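Local coordinates for uncharacterized protein Sortase B (Clostridium perfringens, PDB 5YFK) that is probably a class B sortase, a cysteine transpeptidase of the kind that cleaves a sorting signal and joins surface proteins to the cell wall, at residues D77-H82 / S91-V96; K137-Y142 / F150-V155; I203-T208 / V219-E224. The protein carries 1 engineered substitution. All coordinates share one frame; numbering follows the deposited sequence.

Interaction 1 of 3, residues D77-H82 / S91-V96; sequences DFYLHH and SGSIFV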
loop_
_atom_site.group_PDB
_atom_site.type_symbol
_atom_site.label_atom_id
_atom_site.label_comp_id
_atom_site.label_asym_id
_atom_site.label_seq_id
_atom_site.Cartn_x
_atom_site.Cartn_y
_atom_site.Cartn_z
ATOM N N ASP A 77 -9.487 3.997 11.111
ATOM C CA ASP A 77 -9.869 2.945 12.048
ATOM C C ASP A 77 -10.960 2.015 11.505
ATOM O O ASP A 77 -10.888 0.796 11.728
ATOM C CB ASP A 77 -10.355 3.577 13.359
ATOM C CG ASP A 77 -10.550 2.555 14.455
ATOM O OD1 ASP A 77 -9.535 2.050 14.977
ATOM O OD2 ASP A 77 -11.718 2.233 14.761
ATOM N N PHE A 78 -11.907 2.547 10.722
ATOM C CA PHE A 78 -13.031 1.717 10.238
ATOM C C PHE A 78 -12.531 0.427 9.581
ATOM O O PHE A 78 -13.104 -0.649 9.776
ATOM C CB PHE A 78 -13.938 2.484 9.273
ATOM C CG PHE A 78 -15.196 1.737 8.882
ATOM C CD1 PHE A 78 -16.303 1.717 9.725
ATOM C CD2 PHE A 78 -15.273 1.051 7.677
ATOM C CE1 PHE A 78 -17.444 1.013 9.377
ATOM C CE2 PHE A 78 -16.410 0.350 7.322
ATOM C CZ PHE A 78 -17.508 0.343 8.169
ATOM N N TYR A 79 -11.588 0.554 8.660
ATOM C CA TYR A 79 -11.230 -0.591 7.837
ATOM C C TYR A 79 -10.135 -1.454 8.476
ATOM O O TYR A 79 -9.749 -2.480 7.916
ATOM C CB TYR A 79 -10.849 -0.141 6.424
ATOM C CG TYR A 79 -12.070 0.142 5.564
ATOM C CD1 TYR A 79 -12.988 -0.867 5.280
ATOM C CD2 TYR A 79 -12.366 1.424 5.130
ATOM C CE1 TYR A 79 -14.084 -0.630 4.478
ATOM C CE2 TYR A 79 -13.474 1.669 4.334
ATOM C CZ TYR A 79 -14.407 0.661 4.147
ATOM O OH TYR A 79 -15.513 0.869 3.350
ATOM N N LEU A 80 -9.769 -1.146 9.716
ATOM C CA LEU A 80 -9.059 -2.128 10.546
ATOM C C LEU A 80 -10.014 -3.212 11.023
ATOM O O LEU A 80 -9.590 -4.278 11.467
ATOM C CB LEU A 80 -8.429 -1.456 11.752
ATOM C CG LEU A 80 -7.179 -0.666 11.412
ATOM C CD1 LEU A 80 -6.719 0.163 12.601
ATOM C CD2 LEU A 80 -6.084 -1.599 10.900
ATOM N N HIS A 81 -11.301 -2.886 11.019
ATOM C CA HIS A 81 -12.304 -3.738 11.678
ATOM C C HIS A 81 -13.490 -4.069 10.788
ATOM O O HIS A 81 -14.450 -4.712 11.232
ATOM C CB HIS A 81 -12.807 -3.050 12.948
ATOM C CG HIS A 81 -11.710 -2.582 13.844
ATOM N ND1 HIS A 81 -11.455 -1.248 14.067
ATOM C CD2 HIS A 81 -10.729 -3.263 14.481
ATOM C CE1 HIS A 81 -10.432 -1.131 14.893
ATOM N NE2 HIS A 81 -9.957 -2.338 15.137
ATOM N N HIS A 82 -13.423 -3.677 9.521
ATOM C CA HIS A 82 -14.427 -4.109 8.573
ATOM C C HIS A 82 -13.789 -4.612 7.285
ATOM O O HIS A 82 -12.729 -4.133 6.864
ATOM C CB HIS A 82 -15.401 -2.981 8.235
ATOM C CG HIS A 82 -16.155 -2.455 9.416
ATOM N ND1 HIS A 82 -15.616 -1.542 10.296
ATOM C CD2 HIS A 82 -17.399 -2.731 9.875
ATOM C CE1 HIS A 82 -16.511 -1.248 11.223
ATOM N NE2 HIS A 82 -17.578 -1.999 11.022
ATOM N N SER A 91 -9.745 -9.354 9.943
ATOM C CA SER A 91 -8.702 -9.050 8.971
ATOM C C SER A 91 -8.821 -7.612 8.474
ATOM O O SER A 91 -7.851 -7.036 7.990
ATOM C CB SER A 91 -8.799 -10.001 7.793
ATOM O OG SER A 91 -8.422 -11.293 8.201
ATOM N N GLY A 92 -10.042 -7.087 8.476
ATOM C CA GLY A 92 -10.302 -5.768 7.891
ATOM C C GLY A 92 -9.999 -5.699 6.400
ATOM O O GLY A 92 -10.316 -6.611 5.628
ATOM N N SER A 93 -9.567 -4.528 5.970
ATOM C CA SER A 93 -9.351 -4.259 4.560
ATOM C C SER A 93 -8.006 -3.568 4.393
ATOM O O SER A 93 -7.407 -3.088 5.370
ATOM C CB SER A 93 -10.475 -3.388 3.986
ATOM O OG SER A 93 -11.748 -3.982 4.202
ATOM N N ILE A 94 -7.523 -3.526 3.157
ATOM C CA ILE A 94 -6.381 -2.644 2.857
ATOM C C ILE A 94 -6.926 -1.255 2.545
ATOM O O ILE A 94 -7.883 -1.120 1.762
ATOM C CB ILE A 94 -5.599 -3.148 1.653
ATOM C CG1 ILE A 94 -5.228 -4.622 1.833
ATOM C CG2 ILE A 94 -4.351 -2.291 1.436
ATOM C CD1 ILE A 94 -4.517 -4.977 3.121
ATOM N N PHE A 95 -6.438 -0.247 3.263
ATOM C CA PHE A 95 -7.005 1.099 3.119
ATOM C C PHE A 95 -5.988 2.205 3.012
ATOM O O PHE A 95 -4.911 2.170 3.615
ATOM C CB PHE A 95 -8.024 1.401 4.232
ATOM C CG PHE A 95 -7.449 1.395 5.618
ATOM C CD1 PHE A 95 -7.394 0.235 6.354
ATOM C CD2 PHE A 95 -6.991 2.566 6.198
ATOM C CE1 PHE A 95 -6.801 0.220 7.608
ATOM C CE2 PHE A 95 -6.478 2.572 7.481
ATOM C CZ PHE A 95 -6.470 1.411 8.219
ATOM N N VAL A 96 -6.351 3.188 2.200
ATOM C CA VAL A 96 -5.563 4.398 2.033
ATOM C C VAL A 96 -5.943 5.414 3.113
ATOM O O VAL A 96 -7.093 5.474 3.587
ATOM C CB VAL A 96 -5.692 5.002 0.607
ATOM C CG1 VAL A 96 -7.144 5.219 0.228
ATOM C CG2 VAL A 96 -4.883 6.291 0.479
#

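Interaction 2 of 3, residues K137-Y142 / F150-V155; sequences KYVTLY and FEIFSV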
loop_
_atom_site.group_PDB
_atom_site.type_symbol
_atom_site.label_atom_id
_atom_site.label_comp_id
_atom_site.label_asym_id
_atom_site.label_seq_id
_atom_site.Cartn_x
_atom_site.Cartn_y
_atom_site.Cartn_z
ATOM N N LYS A 137 11.090 -5.794 -6.468
ATOM C CA LYS A 137 11.331 -4.356 -6.535
ATOM C C LYS A 137 10.003 -3.564 -6.587
ATOM O O LYS A 137 10.007 -2.355 -6.369
ATOM C CB LYS A 137 12.171 -4.027 -7.776
ATOM C CG LYS A 137 13.624 -4.464 -7.695
ATOM C CD LYS A 137 14.373 -3.991 -8.936
ATOM C CE LYS A 137 15.765 -4.591 -9.002
ATOM N NZ LYS A 137 16.476 -4.118 -10.222
ATOM N N TYR A 138 8.955 -4.170 -7.134
ATOM C CA TYR A 138 7.843 -3.378 -7.695
ATOM C C TYR A 138 6.531 -3.582 -6.987
ATOM O O TYR A 138 6.178 -4.702 -6.604
ATOM C CB TYR A 138 7.639 -3.666 -9.169
ATOM C CG TYR A 138 8.876 -3.420 -9.964
ATOM C CD1 TYR A 138 9.438 -2.151 -10.043
ATOM C CD2 TYR A 138 9.529 -4.473 -10.578
ATOM C CE1 TYR A 138 10.614 -1.939 -10.722
ATOM C CE2 TYR A 138 10.752 -4.279 -11.194
ATOM C CZ TYR A 138 11.252 -3.006 -11.315
ATOM O OH TYR A 138 12.463 -2.825 -11.931
ATOM N N VAL A 139 5.825 -2.465 -6.829
ATOM C CA VAL A 139 4.414 -2.436 -6.431
ATOM C C VAL A 139 3.604 -1.856 -7.599
ATOM O O VAL A 139 3.958 -0.829 -8.199
ATOM C CB VAL A 139 4.214 -1.574 -5.171
ATOM C CG1 VAL A 139 2.772 -1.570 -4.693
ATOM C CG2 VAL A 139 5.128 -2.021 -4.062
ATOM N N THR A 140 2.593 -2.593 -8.008
ATOM C CA THR A 140 1.685 -2.147 -9.056
ATOM C C THR A 140 0.347 -1.655 -8.495
ATOM O O THR A 140 -0.233 -2.299 -7.631
ATOM C CB THR A 140 1.448 -3.306 -10.043
ATOM O OG1 THR A 140 2.707 -3.914 -10.348
ATOM C CG2 THR A 140 0.839 -2.790 -11.343
ATOM N N LEU A 141 -0.081 -0.471 -8.920
ATOM C CA LEU A 141 -1.452 -0.003 -8.636
ATOM C C LEU A 141 -2.284 0.036 -9.898
ATOM O O LEU A 141 -1.772 0.307 -10.968
ATOM C CB LEU A 141 -1.447 1.396 -8.011
ATOM C CG LEU A 141 -0.580 1.580 -6.772
ATOM C CD1 LEU A 141 -0.697 2.992 -6.224
ATOM C CD2 LEU A 141 -0.878 0.514 -5.715
ATOM N N TYR A 142 -3.594 -0.094 -9.741
ATOM C CA TYR A 142 -4.505 0.204 -10.835
ATOM C C TYR A 142 -5.587 1.127 -10.362
ATOM O O TYR A 142 -6.268 0.807 -9.398
ATOM C CB TYR A 142 -5.139 -1.071 -11.361
ATOM C CG TYR A 142 -5.836 -0.851 -12.679
ATOM C CD1 TYR A 142 -7.148 -0.385 -12.731
ATOM C CD2 TYR A 142 -5.224 -1.206 -13.866
ATOM C CE1 TYR A 142 -7.812 -0.267 -13.958
ATOM C CE2 TYR A 142 -5.848 -1.018 -15.078
ATOM C CZ TYR A 142 -7.147 -0.564 -15.112
ATOM O OH TYR A 142 -7.768 -0.470 -16.331
ATOM N N PHE A 150 5.520 1.356 -8.976
ATOM C CA PHE A 150 6.361 2.020 -7.971
ATOM C C PHE A 150 7.531 1.113 -7.566
ATOM O O PHE A 150 7.370 -0.109 -7.455
ATOM C CB PHE A 150 5.509 2.317 -6.734
ATOM C CG PHE A 150 4.471 3.379 -6.963
ATOM C CD1 PHE A 150 3.284 3.066 -7.602
ATOM C CD2 PHE A 150 4.597 4.626 -6.368
ATOM C CE1 PHE A 150 2.303 4.043 -7.774
ATOM C CE2 PHE A 150 3.696 5.644 -6.663
ATOM C CZ PHE A 150 2.546 5.344 -7.380
ATOM N N GLU A 151 8.748 1.652 -7.552
ATOM C CA GLU A 151 9.886 0.838 -7.190
ATOM C C GLU A 151 10.283 1.099 -5.740
ATOM O O GLU A 151 10.430 2.229 -5.337
ATOM C CB GLU A 151 11.088 1.099 -8.092
ATOM C CG GLU A 151 12.197 0.109 -7.841
ATOM C CD GLU A 151 13.419 0.339 -8.709
ATOM O OE1 GLU A 151 13.301 1.051 -9.724
ATOM O OE2 GLU A 151 14.409 -0.393 -8.492
ATOM N N ILE A 152 10.313 0.029 -4.961
ATOM C CA ILE A 152 10.605 0.087 -3.524
ATOM C C ILE A 152 12.034 0.515 -3.333
ATOM O O ILE A 152 12.941 -0.084 -3.938
ATOM C CB ILE A 152 10.429 -1.296 -2.872
ATOM C CG1 ILE A 152 8.944 -1.661 -2.879
ATOM C CG2 ILE A 152 10.977 -1.276 -1.448
ATOM C CD1 ILE A 152 8.663 -3.112 -2.572
ATOM N N PHE A 153 12.231 1.535 -2.511
ATOM C CA PHE A 153 13.579 2.067 -2.232
ATOM C C PHE A 153 13.906 2.071 -0.726
ATOM O O PHE A 153 15.039 2.343 -0.322
ATOM C CB PHE A 153 13.770 3.455 -2.872
ATOM C CG PHE A 153 12.933 4.542 -2.272
ATOM C CD1 PHE A 153 13.355 5.211 -1.139
ATOM C CD2 PHE A 153 11.630 4.767 -2.737
ATOM C CE1 PHE A 153 12.533 6.127 -0.509
ATOM C CE2 PHE A 153 10.853 5.767 -2.189
ATOM C CZ PHE A 153 11.332 6.495 -1.104
ATOM N N SER A 154 12.882 1.925 0.101
ATOM C CA SER A 154 13.096 1.957 1.564
ATOM C C SER A 154 12.295 0.871 2.250
ATOM O O SER A 154 11.112 0.712 1.986
ATOM C CB SER A 154 12.714 3.309 2.150
ATOM O OG SER A 154 12.948 3.320 3.558
ATOM N N VAL A 155 12.901 0.208 3.230
ATOM C CA VAL A 155 12.174 -0.663 4.134
ATOM C C VAL A 155 12.728 -0.459 5.549
ATOM O O VAL A 155 13.925 -0.268 5.733
ATOM C CB VAL A 155 12.308 -2.173 3.774
ATOM C CG1 VAL A 155 13.778 -2.610 3.751
ATOM C CG2 VAL A 155 11.543 -3.024 4.766
#

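Interaction 3 of 3, residues I203-T208 / V219-E224; sequences ILTLIT and VVVAKE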
loop_
_atom_site.group_PDB
_atom_site.type_symbol
_atom_site.label_atom_id
_atom_site.label_comp_id
_atom_site.label_asym_id
_atom_site.label_seq_id
_atom_site.Cartn_x
_atom_site.Cartn_y
_atom_site.Cartn_z
ATOM N N ILE A 203 5.508 9.171 -4.336
ATOM C CA ILE A 203 5.805 7.967 -3.598
ATOM C C ILE A 203 4.559 7.273 -3.058
ATOM O O ILE A 203 3.514 7.896 -2.865
ATOM C CB ILE A 203 6.829 8.200 -2.468
ATOM C CG1 ILE A 203 6.348 9.277 -1.487
ATOM C CG2 ILE A 203 8.195 8.535 -3.090
ATOM C CD1 ILE A 203 7.108 9.281 -0.160
ATOM N N LEU A 204 4.774 6.015 -2.693
ATOM C CA LEU A 204 3.774 5.135 -2.124
ATOM C C LEU A 204 4.362 4.534 -0.851
ATOM O O LEU A 204 5.498 4.032 -0.856
ATOM C CB LEU A 204 3.468 4.005 -3.101
ATOM C CG LEU A 204 2.443 2.945 -2.659
ATOM C CD1 LEU A 204 1.051 3.445 -2.346
ATOM C CD2 LEU A 204 2.368 1.882 -3.720
ATOM N N THR A 205 3.646 4.682 0.246
ATOM C CA THR A 205 4.100 4.160 1.536
ATOM C C THR A 205 3.138 3.080 1.996
ATOM O O THR A 205 1.943 3.345 2.151
ATOM C CB THR A 205 4.146 5.291 2.572
ATOM O OG1 THR A 205 5.005 6.338 2.093
ATOM C CG2 THR A 205 4.578 4.803 3.962
ATOM N N LEU A 206 3.675 1.904 2.304
ATOM C CA LEU A 206 2.873 0.797 2.804
ATOM C C LEU A 206 3.229 0.505 4.243
ATOM O O LEU A 206 4.398 0.366 4.563
ATOM C CB LEU A 206 3.112 -0.474 1.980
ATOM C CG LEU A 206 3.006 -0.366 0.456
ATOM C CD1 LEU A 206 3.265 -1.710 -0.191
ATOM C CD2 LEU A 206 1.663 0.197 0.034
ATOM N N ILE A 207 2.208 0.446 5.095
ATOM C CA ILE A 207 2.412 0.335 6.535
ATOM C C ILE A 207 1.646 -0.829 7.108
ATOM O O ILE A 207 0.417 -0.946 6.927
ATOM C CB ILE A 207 2.018 1.640 7.261
ATOM C CG1 ILE A 207 2.932 2.786 6.795
ATOM C CG2 ILE A 207 2.154 1.467 8.761
ATOM C CD1 ILE A 207 2.424 4.154 7.210
ATOM N N THR A 208 2.347 -1.606 7.932
ATOM C CA THR A 208 1.732 -2.652 8.680
ATOM C C THR A 208 2.329 -2.775 10.087
ATOM O O THR A 208 3.298 -2.088 10.425
ATOM C CB THR A 208 1.760 -3.993 7.928
ATOM O OG1 THR A 208 0.888 -4.915 8.566
ATOM C CG2 THR A 208 3.151 -4.616 7.853
ATOM N N VAL A 219 7.440 -0.679 7.414
ATOM C CA VAL A 219 7.145 0.337 6.399
ATOM C C VAL A 219 7.933 0.017 5.134
ATOM O O VAL A 219 9.128 -0.236 5.190
ATOM C CB VAL A 219 7.521 1.760 6.868
ATOM C CG1 VAL A 219 7.019 2.824 5.893
ATOM C CG2 VAL A 219 6.997 2.032 8.271
ATOM N N VAL A 220 7.251 0.074 3.992
ATOM C CA VAL A 220 7.884 0.044 2.702
ATOM C C VAL A 220 7.508 1.297 1.895
ATOM O O VAL A 220 6.368 1.740 1.921
ATOM C CB VAL A 220 7.507 -1.218 1.900
ATOM C CG1 VAL A 220 8.051 -1.114 0.482
ATOM C CG2 VAL A 220 8.089 -2.463 2.579
ATOM N N VAL A 221 8.522 1.979 1.378
ATOM C CA VAL A 221 8.302 3.181 0.565
ATOM C C VAL A 221 8.878 2.961 -0.836
ATOM O O VAL A 221 9.977 2.414 -1.015
ATOM C CB VAL A 221 8.944 4.438 1.203
ATOM C CG1 VAL A 221 8.344 5.703 0.629
ATOM C CG2 VAL A 221 8.759 4.433 2.730
ATOM N N ALA A 222 8.103 3.374 -1.832
ATOM C CA ALA A 222 8.408 3.116 -3.238
ATOM C C ALA A 222 8.108 4.383 -4.045
ATOM O O ALA A 222 7.279 5.214 -3.630
ATOM C CB ALA A 222 7.548 1.963 -3.744
ATOM N N LYS A 223 8.891 4.599 -5.094
ATOM C CA LYS A 223 8.679 5.724 -6.011
ATOM C C LYS A 223 8.141 5.326 -7.359
ATOM O O LYS A 223 8.526 4.300 -7.936
ATOM C CB LYS A 223 9.967 6.529 -6.222
ATOM C CG LYS A 223 11.085 5.747 -6.853
ATOM C CD LYS A 223 12.159 6.692 -7.352
ATOM C CE LYS A 223 11.935 7.148 -8.782
ATOM N NZ LYS A 223 12.935 8.180 -9.188
ATOM N N GLU A 224 7.330 6.209 -7.926
ATOM C CA GLU A 224 6.689 5.912 -9.196
ATOM C C GLU A 224 7.726 5.946 -10.293
ATOM O O GLU A 224 8.551 6.856 -10.341
ATOM C CB GLU A 224 5.569 6.873 -9.511
ATOM C CG GLU A 224 4.757 6.382 -10.689
ATOM C CD GLU A 224 3.488 7.164 -10.896
ATOM O OE1 GLU A 224 3.183 8.096 -10.108
ATOM O OE2 GLU A 224 2.772 6.789 -11.845
#

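Interaction 1 of 3, residues D77-H82 / S91-V96
Y79 and L80 meet S93 and F95 where a loop of the sortase beta-fold folds back on the chain that enters strand 94-96. The Y79 side chain can be followed outward. Its CB lies 3.5 Å from F95 CD1, and the F95 ring is met obliquely there. CG passes S93 CB, and CD1 comes 3.5 Å from S93 OG. Beyond this the ring leads away from 91-96, and its OH is hydrogen-bonded to D54 and N52. CG stands beside the backbone N (chi1 -80°), which carries the ring past S93. One ring face takes F78 CD2 over its centre.

L80 reaches the same phenyl ring from another place. Its CD2 lies in the plane of the F95 ring, at the edge, 3.8 Å from CE1. L80 O is hydrogen-bonded to H113 NE2, the predicted proton donor/acceptor, so this loop lies beside the probable active site.

The backbone is joined through Y79 O, which accepts a hydrogen bond from S93 N at 2.8 Å. G92 has a positive phi, and its CA-H groups close in on Y79 O, with CA 3.3 Å away, and on H82 O, with CA 3.1 Å away. H82 is tied back within its own loop: ND1 donates to F78 O, 2.7 Å away and exactly in the imidazole plane. The backbone carbonyl of H82 is held across the contact, where S93 OG donates to H82 O at 2.8 Å, tilted 20° from the carbonyl plane.

Interaction 2 of 3, residues K137-Y142 / F150-V155
The unusual feature is how K137, Y138 and E151 stand together on one side of this antiparallel hairpin, three long side chains pointing the same way. The Y138 ring has K137 CB over the centre of one face. E151 runs alongside it, with CG 3.9 Å from Y138 CE1, and the ring and carboxylate planes are 57° apart. E151 CG is anti to its backbone N (chi1 -172°) and the chain beyond is extended, which lays it along both neighbours. K137 is extended too. Its CD comes 3.6 Å from E151 OE2, but NZ stays 4.6 Å from that oxygen, too far for a salt bridge.

Strands 138-142 and 150-155 belong to a hairpin of the sortase sheet, strands 138-143 and 146-159. Y138 and E151 form a non-hydrogen-bonded pair. V139 and F150 form a hydrogen-bonded pair: V139 N donates to F150 O at 2.9 Å, and F150 N donates back to V139 O. Just before the strand, K137 O accepts I152 N at 2.8 Å.

The side of V139 and F150 is apolar. V139 CG2 meets I152 CD1 at 4.0 Å, and these side chains cross at about a right angle. L141 CD1 approaches the F150 ring obliquely, 3.5 Å from CE1. L204 touches V139, L141 and F150, so this side packs into the interior. Farther along, F153 and S154 both face V221 in a classic beta bulge.

The chemistry is therefore two-sided. Carbon packing serves the inner side, while the partly exposed K137 and E151 probably attract each other through space; R192 adds a long, weak ion pair to E151.

Interaction 3 of 3, residues I203-T208 / V219-E224
I203 meets V221 and K223 at the start of an antiparallel hairpin in the sortase sheet. Its CG1 sits between the backbone N and the carbonyl carbon (chi1 57°). From there CD1 reaches V221 CG1 at 3.9 Å, the two side chains crossing at a slant. The other branch, CG2, lies 4.1 Å from K223 CB. The K223 chain bends at chi3, and its NZ is hydrogen-bonded to I195 O and forms a salt bridge with D201.

L204 pairs with A222 through two backbone bonds. L204 N donates to A222 O at 2.8 Å, and A222 N returns a bond to L204 O. Both side chains are on the other side of the sheet from I203.

T205 turns back to the I203 side. Its methyl CG2 is anti to the backbone N and meets V219 CG1 at 3.7 Å. The hydroxyl branch runs beside V221, OG1 lying 3.7 Å from V221 CG1, while its hydrogen bond is with N107 OD1.

L206 and V220 make the second hydrogen-bonded pair. L206 N donates to V220 O at 2.7 Å and 173°, the straightest of the four bonds. I207 then lies alongside V219, with CG1 4.2 Å from V219 CG1. The I207 side chain is also close to R217, the predicted transition-state stabilizer, so the hairpin probably helps frame the active site.

Strand 203-210 is flanked by strand 107-111, and strand 216-225 by strand 146-159. Helix 174-186 packs on I203 through Y177, Y180 and L181, and on V221 through Q184.

All three interactions reach one sheet, interaction 1 only through strand 94-96. Interaction 3 is buried, while interactions 1 and 2 are partly buried. Interactions 2 and 3 adjoin, with centres about 7 Å apart: E151 N to K223 O and F153 N to V221 O are probable hydrogen bonds between neighbouring strands. Interaction 1 touches neither and lies across the chain's centre from interaction 2. There a loop is pinned by one backbone bond, one serine hydroxyl bond and a phenyl ring, whereas the hairpins use regular strand pairing. Interaction 3 is mainly aliphatic between its strands; interaction 2 adds aromatic and charged groups. Interactions 1 and 3 approach the predicted active site; interaction 2 lies away from it.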